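Local coordinates for alkaline phosphatase (Thermus thermophilus, PDB 7KWD), which probably hydrolyses phosphate monoesters as a homodimeric alkaline phosphatase whose metal site holds two zinc ions and one magnesium ion, at residues L214-F226 against V244-R257. Sequence-based numbering, arbitrary orientation.
Sequences LVRSNATRLLGVF and VPSLKEMVQAALPR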
ATOM      1  N   LEU A 214      -6.919 -36.071  -9.246  1.00 31.02           N
ATOM      2  CA  LEU A 214      -7.248 -34.901 -10.050  1.00 31.10           C
ATOM      3  C   LEU A 214      -6.634 -35.017 -11.440  1.00 26.09           C
ATOM      4  O   LEU A 214      -7.326 -34.846 -12.453  1.00 25.97           O
ATOM      5  CB  LEU A 214      -6.775 -33.631  -9.338  1.00 31.74           C
ATOM      6  CG  LEU A 214      -6.909 -32.317 -10.118  1.00 29.06           C
ATOM      7  CD1 LEU A 214      -8.365 -31.965 -10.400  1.00 26.94           C
ATOM      8  CD2 LEU A 214      -6.210 -31.211  -9.361  1.00 30.63           C
ATOM      9  N   VAL A 215      -5.349 -35.359 -11.507  1.00 30.44           N
ATOM     10  CA  VAL A 215      -4.671 -35.327 -12.794  1.00 31.79           C
ATOM     11  C   VAL A 215      -5.077 -36.522 -13.644  1.00 32.81           C
ATOM     12  O   VAL A 215      -5.203 -36.386 -14.875  1.00 36.91           O
ATOM     13  CB  VAL A 215      -3.149 -35.227 -12.580  1.00 29.15           C
ATOM     14  CG1 VAL A 215      -2.559 -36.518 -11.972  1.00 35.14           C
ATOM     15  CG2 VAL A 215      -2.488 -34.905 -13.880  1.00 35.64           C
ATOM     16  N   ARG A 216      -5.339 -37.659 -13.002  1.00 32.53           N
ATOM     17  CA  ARG A 216      -5.765 -38.864 -13.707  1.00 39.10           C
ATOM     18  C   ARG A 216      -7.163 -38.719 -14.284  1.00 36.34           C
ATOM     19  O   ARG A 216      -7.521 -39.410 -15.243  1.00 39.03           O
ATOM     20  CB  ARG A 216      -5.784 -40.078 -12.760  1.00 36.22           C
ATOM     21  CG  ARG A 216      -4.434 -40.742 -12.444  1.00 55.24           C
ATOM     22  CD  ARG A 216      -4.455 -41.514 -11.070  1.00 62.46           C
ATOM     23  NE  ARG A 216      -5.817 -41.911 -10.656  1.00 74.27           N
ATOM     24  CZ  ARG A 216      -6.187 -42.290  -9.420  1.00 63.23           C
ATOM     25  NH1 ARG A 216      -5.298 -42.335  -8.420  1.00 50.34           N
ATOM     26  NH2 ARG A 216      -7.466 -42.621  -9.188  1.00 47.93           N
ATOM     27  N   SER A 217      -7.985 -37.855 -13.703  1.00 39.17           N
ATOM     28  CA  SER A 217      -9.394 -37.860 -14.065  1.00 36.74           C
ATOM     29  C   SER A 217      -9.580 -37.506 -15.532  1.00 34.03           C
ATOM     30  O   SER A 217      -8.935 -36.598 -16.056  1.00 29.92           O
ATOM     31  CB  SER A 217     -10.183 -36.866 -13.218  1.00 32.43           C
ATOM     32  OG  SER A 217     -11.554 -36.934 -13.579  1.00 36.01           O
ATOM     33  N   ASN A 218     -10.492 -38.209 -16.182  1.00 32.56           N
ATOM     34  CA  ASN A 218     -10.951 -37.836 -17.513  1.00 35.55           C
ATOM     35  C   ASN A 218     -12.435 -37.488 -17.513  1.00 33.10           C
ATOM     36  O   ASN A 218     -13.078 -37.479 -18.575  1.00 30.61           O
ATOM     37  CB  ASN A 218     -10.627 -38.949 -18.503  1.00 41.02           C
ATOM     38  CG  ASN A 218      -9.181 -38.888 -18.961  1.00 44.81           C
ATOM     39  OD1 ASN A 218      -8.480 -39.895 -18.977  1.00 47.60           O
ATOM     40  ND2 ASN A 218      -8.712 -37.684 -19.287  1.00 50.95           N
ATOM     41  N   ALA A 219     -12.987 -37.222 -16.335  1.00 29.30           N
ATOM     42  CA  ALA A 219     -14.350 -36.732 -16.236  1.00 29.31           C
ATOM     43  C   ALA A 219     -14.396 -35.333 -16.830  1.00 31.45           C
ATOM     44  O   ALA A 219     -13.458 -34.548 -16.683  1.00 32.03           O
ATOM     45  CB  ALA A 219     -14.821 -36.721 -14.782  1.00 30.17           C
ATOM     46  N   THR A 220     -15.479 -35.047 -17.527  1.00 28.44           N
ATOM     47  CA  THR A 220     -15.686 -33.736 -18.136  1.00 27.23           C
ATOM     48  C   THR A 220     -15.980 -32.670 -17.090  1.00 36.43           C
ATOM     49  O   THR A 220     -15.378 -31.591 -17.108  1.00 34.94           O
ATOM     50  CB  THR A 220     -16.827 -33.868 -19.141  1.00 31.98           C
ATOM     51  OG1 THR A 220     -16.371 -34.664 -20.246  1.00 42.98           O
ATOM     52  CG2 THR A 220     -17.300 -32.534 -19.655  1.00 41.24           C
ATOM     53  N   ARG A 221     -16.927 -32.941 -16.191  1.00 30.76           N
ATOM     54  CA  ARG A 221     -17.250 -32.046 -15.085  1.00 25.87           C
ATOM     55  C   ARG A 221     -16.636 -32.604 -13.815  1.00 28.20           C
ATOM     56  O   ARG A 221     -16.551 -33.826 -13.636  1.00 25.50           O
ATOM     57  CB  ARG A 221     -18.756 -31.877 -14.933  1.00 31.53           C
ATOM     58  CG  ARG A 221     -19.350 -31.070 -16.107  1.00 40.36           C
ATOM     59  CD  ARG A 221     -20.867 -30.934 -16.039  1.00 43.30           C
ATOM     60  NE  ARG A 221     -21.473 -32.168 -16.504  1.00 43.15           N
ATOM     61  CZ  ARG A 221     -22.412 -32.838 -15.846  1.00 42.76           C
ATOM     62  NH1 ARG A 221     -22.866 -32.363 -14.702  1.00 46.54           N
ATOM     63  NH2 ARG A 221     -22.898 -33.975 -16.342  1.00 41.75           N
ATOM     64  N   LEU A 222     -16.175 -31.699 -12.956  1.00 26.65           N
ATOM     65  CA  LEU A 222     -15.285 -32.032 -11.854  1.00 25.59           C
ATOM     66  C   LEU A 222     -15.742 -31.383 -10.556  1.00 26.25           C
ATOM     67  O   LEU A 222     -15.999 -30.178 -10.507  1.00 25.24           O
ATOM     68  CB  LEU A 222     -13.861 -31.528 -12.132  1.00 31.73           C
ATOM     69  CG  LEU A 222     -12.802 -32.448 -12.663  1.00 32.22           C
ATOM     70  CD1 LEU A 222     -11.473 -31.717 -12.501  1.00 31.72           C
ATOM     71  CD2 LEU A 222     -12.788 -33.752 -11.904  1.00 40.78           C
ATOM     72  N   LEU A 223     -15.771 -32.166  -9.499  1.00 23.12           N
ATOM     73  CA  LEU A 223     -15.783 -31.655  -8.146  1.00 24.25           C
ATOM     74  C   LEU A 223     -14.530 -32.193  -7.492  1.00 23.93           C
ATOM     75  O   LEU A 223     -14.369 -33.407  -7.370  1.00 25.90           O
ATOM     76  CB  LEU A 223     -17.031 -32.086  -7.392  1.00 29.72           C
ATOM     77  CG  LEU A 223     -16.965 -31.804  -5.897  1.00 27.70           C
ATOM     78  CD1 LEU A 223     -16.822 -30.296  -5.632  1.00 25.47           C
ATOM     79  CD2 LEU A 223     -18.187 -32.314  -5.161  1.00 27.72           C
ATOM     80  N   GLY A 224     -13.635 -31.301  -7.092  1.00 21.13           N
ATOM     81  CA  GLY A 224     -12.417 -31.693  -6.406  1.00 23.84           C
ATOM     82  C   GLY A 224     -12.265 -30.974  -5.083  1.00 26.43           C
ATOM     83  O   GLY A 224     -12.266 -29.742  -5.028  1.00 27.29           O
ATOM     84  N   VAL A 225     -12.169 -31.747  -4.003  1.00 22.48           N
ATOM     85  CA  VAL A 225     -12.134 -31.253  -2.631  1.00 24.47           C
ATOM     86  C   VAL A 225     -10.952 -31.952  -1.978  1.00 24.68           C
ATOM     87  O   VAL A 225     -10.944 -33.181  -1.866  1.00 24.49           O
ATOM     88  CB  VAL A 225     -13.449 -31.541  -1.893  1.00 27.47           C
ATOM     89  CG1 VAL A 225     -13.447 -30.973  -0.522  1.00 22.71           C
ATOM     90  CG2 VAL A 225     -14.653 -30.944  -2.619  1.00 20.67           C
ATOM     91  N   PHE A 226      -9.945 -31.176  -1.563  1.00 23.09           N
ATOM     92  CA  PHE A 226      -8.636 -31.727  -1.278  1.00 21.82           C
ATOM     93  C   PHE A 226      -8.156 -31.604   0.154  1.00 30.64           C
ATOM     94  O   PHE A 226      -7.061 -32.090   0.460  1.00 28.02           O
ATOM     95  CB  PHE A 226      -7.622 -31.060  -2.216  1.00 28.10           C
ATOM     96  CG  PHE A 226      -7.972 -31.208  -3.656  1.00 25.19           C
ATOM     97  CD1 PHE A 226      -7.721 -32.395  -4.330  1.00 27.02           C
ATOM     98  CD2 PHE A 226      -8.609 -30.186  -4.322  1.00 23.85           C
ATOM     99  CE1 PHE A 226      -8.080 -32.536  -5.676  1.00 28.46           C
ATOM    100  CE2 PHE A 226      -8.978 -30.302  -5.640  1.00 24.98           C
ATOM    101  CZ  PHE A 226      -8.715 -31.476  -6.336  1.00 21.28           C
ATOM    102  N   VAL A 244      -1.396 -32.412  -1.136  1.00 35.06           N
ATOM    103  CA  VAL A 244      -2.480 -31.546  -1.606  1.00 29.71           C
ATOM    104  C   VAL A 244      -2.013 -30.909  -2.903  1.00 28.38           C
ATOM    105  O   VAL A 244      -0.808 -30.767  -3.159  1.00 24.58           O
ATOM    106  CB  VAL A 244      -2.863 -30.468  -0.549  1.00 29.26           C
ATOM    107  CG1 VAL A 244      -3.369 -31.153   0.678  1.00 25.10           C
ATOM    108  CG2 VAL A 244      -1.662 -29.591  -0.199  1.00 31.32           C
ATOM    109  N   PRO A 245      -2.961 -30.507  -3.760  1.00 25.87           N
ATOM    110  CA  PRO A 245      -2.552 -29.885  -5.027  1.00 28.82           C
ATOM    111  C   PRO A 245      -2.112 -28.449  -4.796  1.00 28.71           C
ATOM    112  O   PRO A 245      -2.481 -27.812  -3.806  1.00 29.37           O
ATOM    113  CB  PRO A 245      -3.803 -29.968  -5.901  1.00 31.80           C
ATOM    114  CG  PRO A 245      -4.965 -30.089  -4.938  1.00 36.75           C
ATOM    115  CD  PRO A 245      -4.433 -30.562  -3.607  1.00 26.87           C
ATOM    116  N   SER A 246      -1.238 -27.980  -5.681  1.00 25.91           N
ATOM    117  CA  SER A 246      -0.946 -26.559  -5.796  1.00 28.91           C
ATOM    118  C   SER A 246      -2.086 -25.858  -6.533  1.00 26.97           C
ATOM    119  O   SER A 246      -2.865 -26.480  -7.259  1.00 28.38           O
ATOM    120  CB  SER A 246       0.361 -26.335  -6.569  1.00 28.20           C
ATOM    121  OG  SER A 246       0.234 -26.843  -7.896  1.00 24.35           O
ATOM    122  N   LEU A 247      -2.167 -24.542  -6.380  1.00 26.63           N
ATOM    123  CA  LEU A 247      -3.159 -23.823  -7.180  1.00 21.84           C
ATOM    124  C   LEU A 247      -2.956 -24.117  -8.669  1.00 28.69           C
ATOM    125  O   LEU A 247      -3.926 -24.363  -9.407  1.00 25.21           O
ATOM    126  CB  LEU A 247      -3.091 -22.337  -6.870  1.00 24.35           C
ATOM    127  CG  LEU A 247      -4.228 -21.501  -7.492  1.00 23.61           C
ATOM    128  CD1 LEU A 247      -5.586 -22.021  -7.095  1.00 23.19           C
ATOM    129  CD2 LEU A 247      -4.047 -20.042  -7.053  1.00 26.04           C
ATOM    130  N   LYS A 248      -1.696 -24.143  -9.119  1.00 25.22           N
ATOM    131  CA  LYS A 248      -1.419 -24.432 -10.525  1.00 20.98           C
ATOM    132  C   LYS A 248      -2.017 -25.762 -10.950  1.00 23.02           C
ATOM    133  O   LYS A 248      -2.652 -25.864 -12.019  1.00 21.78           O
ATOM    134  CB  LYS A 248       0.098 -24.446 -10.770  1.00 24.74           C
ATOM    135  CG  LYS A 248       0.489 -24.770 -12.231  1.00 31.25           C
ATOM    136  CD  LYS A 248       2.023 -24.810 -12.347  1.00 37.20           C
ATOM    137  CE  LYS A 248       2.514 -24.921 -13.793  1.00 39.67           C
ATOM    138  NZ  LYS A 248       4.005 -25.061 -13.799  1.00 47.04           N
ATOM    139  N   GLU A 249      -1.805 -26.809 -10.146  1.00 22.95           N
ATOM    140  CA  GLU A 249      -2.317 -28.133 -10.509  1.00 31.37           C
ATOM    141  C   GLU A 249      -3.828 -28.111 -10.671  1.00 27.03           C
ATOM    142  O   GLU A 249      -4.384 -28.812 -11.522  1.00 29.21           O
ATOM    143  CB  GLU A 249      -1.918 -29.173  -9.450  1.00 27.26           C
ATOM    144  CG  GLU A 249      -0.464 -29.663  -9.599  1.00 34.35           C
ATOM    145  CD  GLU A 249       0.062 -30.495  -8.423  1.00 33.59           C
ATOM    146  OE1 GLU A 249      -0.324 -30.274  -7.247  1.00 30.98           O
ATOM    147  OE2 GLU A 249       0.893 -31.376  -8.693  1.00 46.22           O
ATOM    148  N   MET A 250      -4.512 -27.342  -9.832  1.00 27.90           N
ATOM    149  CA  MET A 250      -5.966 -27.248  -9.944  1.00 21.88           C
ATOM    150  C   MET A 250      -6.364 -26.497 -11.209  1.00 21.52           C
ATOM    151  O   MET A 250      -7.244 -26.949 -11.947  1.00 21.04           O
ATOM    152  CB  MET A 250      -6.531 -26.575  -8.688  1.00 18.93           C
ATOM    153  CG  MET A 250      -6.520 -27.497  -7.461  1.00 26.68           C
ATOM    154  SD  MET A 250      -7.410 -26.883  -6.031  1.00 27.00           S
ATOM    155  CE  MET A 250      -6.383 -25.829  -5.230  1.00 24.82           C
ATOM    156  N   VAL A 251      -5.697 -25.374 -11.513  1.00 21.36           N
ATOM    157  CA  VAL A 251      -5.997 -24.678 -12.770  1.00 25.39           C
ATOM    158  C   VAL A 251      -5.710 -25.571 -13.986  1.00 26.27           C
ATOM    159  O   VAL A 251      -6.485 -25.589 -14.956  1.00 23.99           O
ATOM    160  CB  VAL A 251      -5.221 -23.351 -12.838  1.00 22.94           C
ATOM    161  CG1 VAL A 251      -5.418 -22.710 -14.176  1.00 27.81           C
ATOM    162  CG2 VAL A 251      -5.704 -22.383 -11.727  1.00 26.98           C
ATOM    163  N   GLN A 252      -4.588 -26.310 -13.973  1.00 28.89           N
ATOM    164  CA  GLN A 252      -4.268 -27.168 -15.124  1.00 26.55           C
ATOM    165  C   GLN A 252      -5.402 -28.142 -15.423  1.00 29.50           C
ATOM    166  O   GLN A 252      -5.650 -28.462 -16.594  1.00 32.73           O
ATOM    167  CB  GLN A 252      -2.976 -27.950 -14.877  1.00 27.43           C
ATOM    168  CG  GLN A 252      -1.754 -27.082 -14.804  1.00 30.54           C
ATOM    169  CD  GLN A 252      -0.476 -27.859 -14.500  1.00 39.78           C
ATOM    170  OE1 GLN A 252      -0.309 -28.434 -13.404  1.00 29.09           O
ATOM    171  NE2 GLN A 252       0.470 -27.823 -15.445  1.00 33.65           N
ATOM    172  N   ALA A 253      -6.119 -28.593 -14.388  1.00 25.39           N
ATOM    173  CA  ALA A 253      -7.245 -29.491 -14.611  1.00 26.64           C
ATOM    174  C   ALA A 253      -8.476 -28.743 -15.094  1.00 28.76           C
ATOM    175  O   ALA A 253      -9.249 -29.269 -15.902  1.00 26.74           O
ATOM    176  CB  ALA A 253      -7.572 -30.261 -13.322  1.00 23.48           C
ATOM    177  N   ALA A 254      -8.692 -27.522 -14.610  1.00 25.19           N
ATOM    178  CA  ALA A 254      -9.937 -26.836 -14.928  1.00 25.15           C
ATOM    179  C   ALA A 254      -9.901 -26.211 -16.313  1.00 27.66           C
ATOM    180  O   ALA A 254     -10.896 -26.244 -17.043  1.00 26.84           O
ATOM    181  CB  ALA A 254     -10.221 -25.755 -13.887  1.00 22.89           C
ATOM    182  N   LEU A 255      -8.784 -25.615 -16.672  1.00 24.48           N
ATOM    183  CA  LEU A 255      -8.747 -24.769 -17.858  1.00 24.52           C
ATOM    184  C   LEU A 255      -9.090 -25.542 -19.114  1.00 27.96           C
ATOM    185  O   LEU A 255      -9.987 -25.112 -19.855  1.00 24.69           O
ATOM    186  CB  LEU A 255      -7.367 -24.122 -17.936  1.00 30.01           C
ATOM    187  CG  LEU A 255      -7.146 -22.866 -18.756  1.00 37.05           C
ATOM    188  CD1 LEU A 255      -8.139 -21.776 -18.467  1.00 29.22           C
ATOM    189  CD2 LEU A 255      -5.701 -22.409 -18.427  1.00 41.14           C
ATOM    190  N   PRO A 256      -8.457 -26.672 -19.412  1.00 28.91           N
ATOM    191  CA  PRO A 256      -8.842 -27.409 -20.623  1.00 26.56           C
ATOM    192  C   PRO A 256     -10.290 -27.858 -20.641  1.00 30.39           C
ATOM    193  O   PRO A 256     -10.876 -27.912 -21.727  1.00 27.61           O
ATOM    194  CB  PRO A 256      -7.881 -28.608 -20.641  1.00 31.09           C
ATOM    195  CG  PRO A 256      -7.262 -28.675 -19.262  1.00 32.75           C
ATOM    196  CD  PRO A 256      -7.370 -27.311 -18.642  1.00 28.60           C
ATOM    197  N   ARG A 257     -10.900 -28.171 -19.486  1.00 28.82           N
ATOM    198  CA  ARG A 257     -12.305 -28.571 -19.484  1.00 27.17           C
ATOM    199  C   ARG A 257     -13.204 -27.399 -19.837  1.00 29.54           C
ATOM    200  O   ARG A 257     -14.122 -27.525 -20.648  1.00 25.20           O
ATOM    201  CB  ARG A 257     -12.699 -29.116 -18.117  1.00 26.58           C
ATOM    202  CG  ARG A 257     -11.977 -30.403 -17.770  1.00 27.15           C
ATOM    203  CD  ARG A 257     -12.241 -30.837 -16.323  1.00 37.14           C
ATOM    204  NE  ARG A 257     -12.005 -32.270 -16.133  1.00 27.17           N
ATOM    205  CZ  ARG A 257     -10.811 -32.817 -15.924  1.00 32.07           C
ATOM    206  NH1 ARG A 257      -9.711 -32.081 -15.876  1.00 30.18           N
ATOM    207  NH2 ARG A 257     -10.713 -34.125 -15.774  1.00 31.36           N
TER
HETATM  208  O   HOH W   1      -7.218 -33.627 -14.921  1.00 29.43           O
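R257, on helix 247-259, reaches into the loop that follows helix 211-216 and leads into the strand carrying L222, in the alpha/beta fold of the alkaline phosphatase family. Its guanidinium grips A219 O side-on: NE lies 2.8 Å and NH2 2.9 Å from that one oxygen, which sits close to the guanidinium plane. The same NH2 makes a weak bond to S217 O, while NH1 turns back to A253 O, 2.8 Å away, one turn earlier in its own helix. Edge contacts thus fix the group's rotation, and L222 covers one face, its CD1 3.6 Å above the plane and over the centre. Were R257 replaced by an alanine, A219 O would probably lose both of its arginine donors and L222 the flat group it packs on, leaving the loop freer to shift. The loop is braced from within by an ST turn, A219 N donating to S217 OG.

Farther along, L214 has CG anti to its backbone nitrogen (chi1 174°), which swings CG toward the helix; from there CD1 presses tightly on A253 CB at 3.5 Å and CD2 lies over the E249-M250 backbone. Beyond it, P245 CG lies over one face of the F226 ring, a CH-pi contact 17° off the normal. M250, which also touches V139 of strand 135-140, approaches that ring obliquely in a Met-aromatic contact, with SD 3.8 Å from F226 CE2.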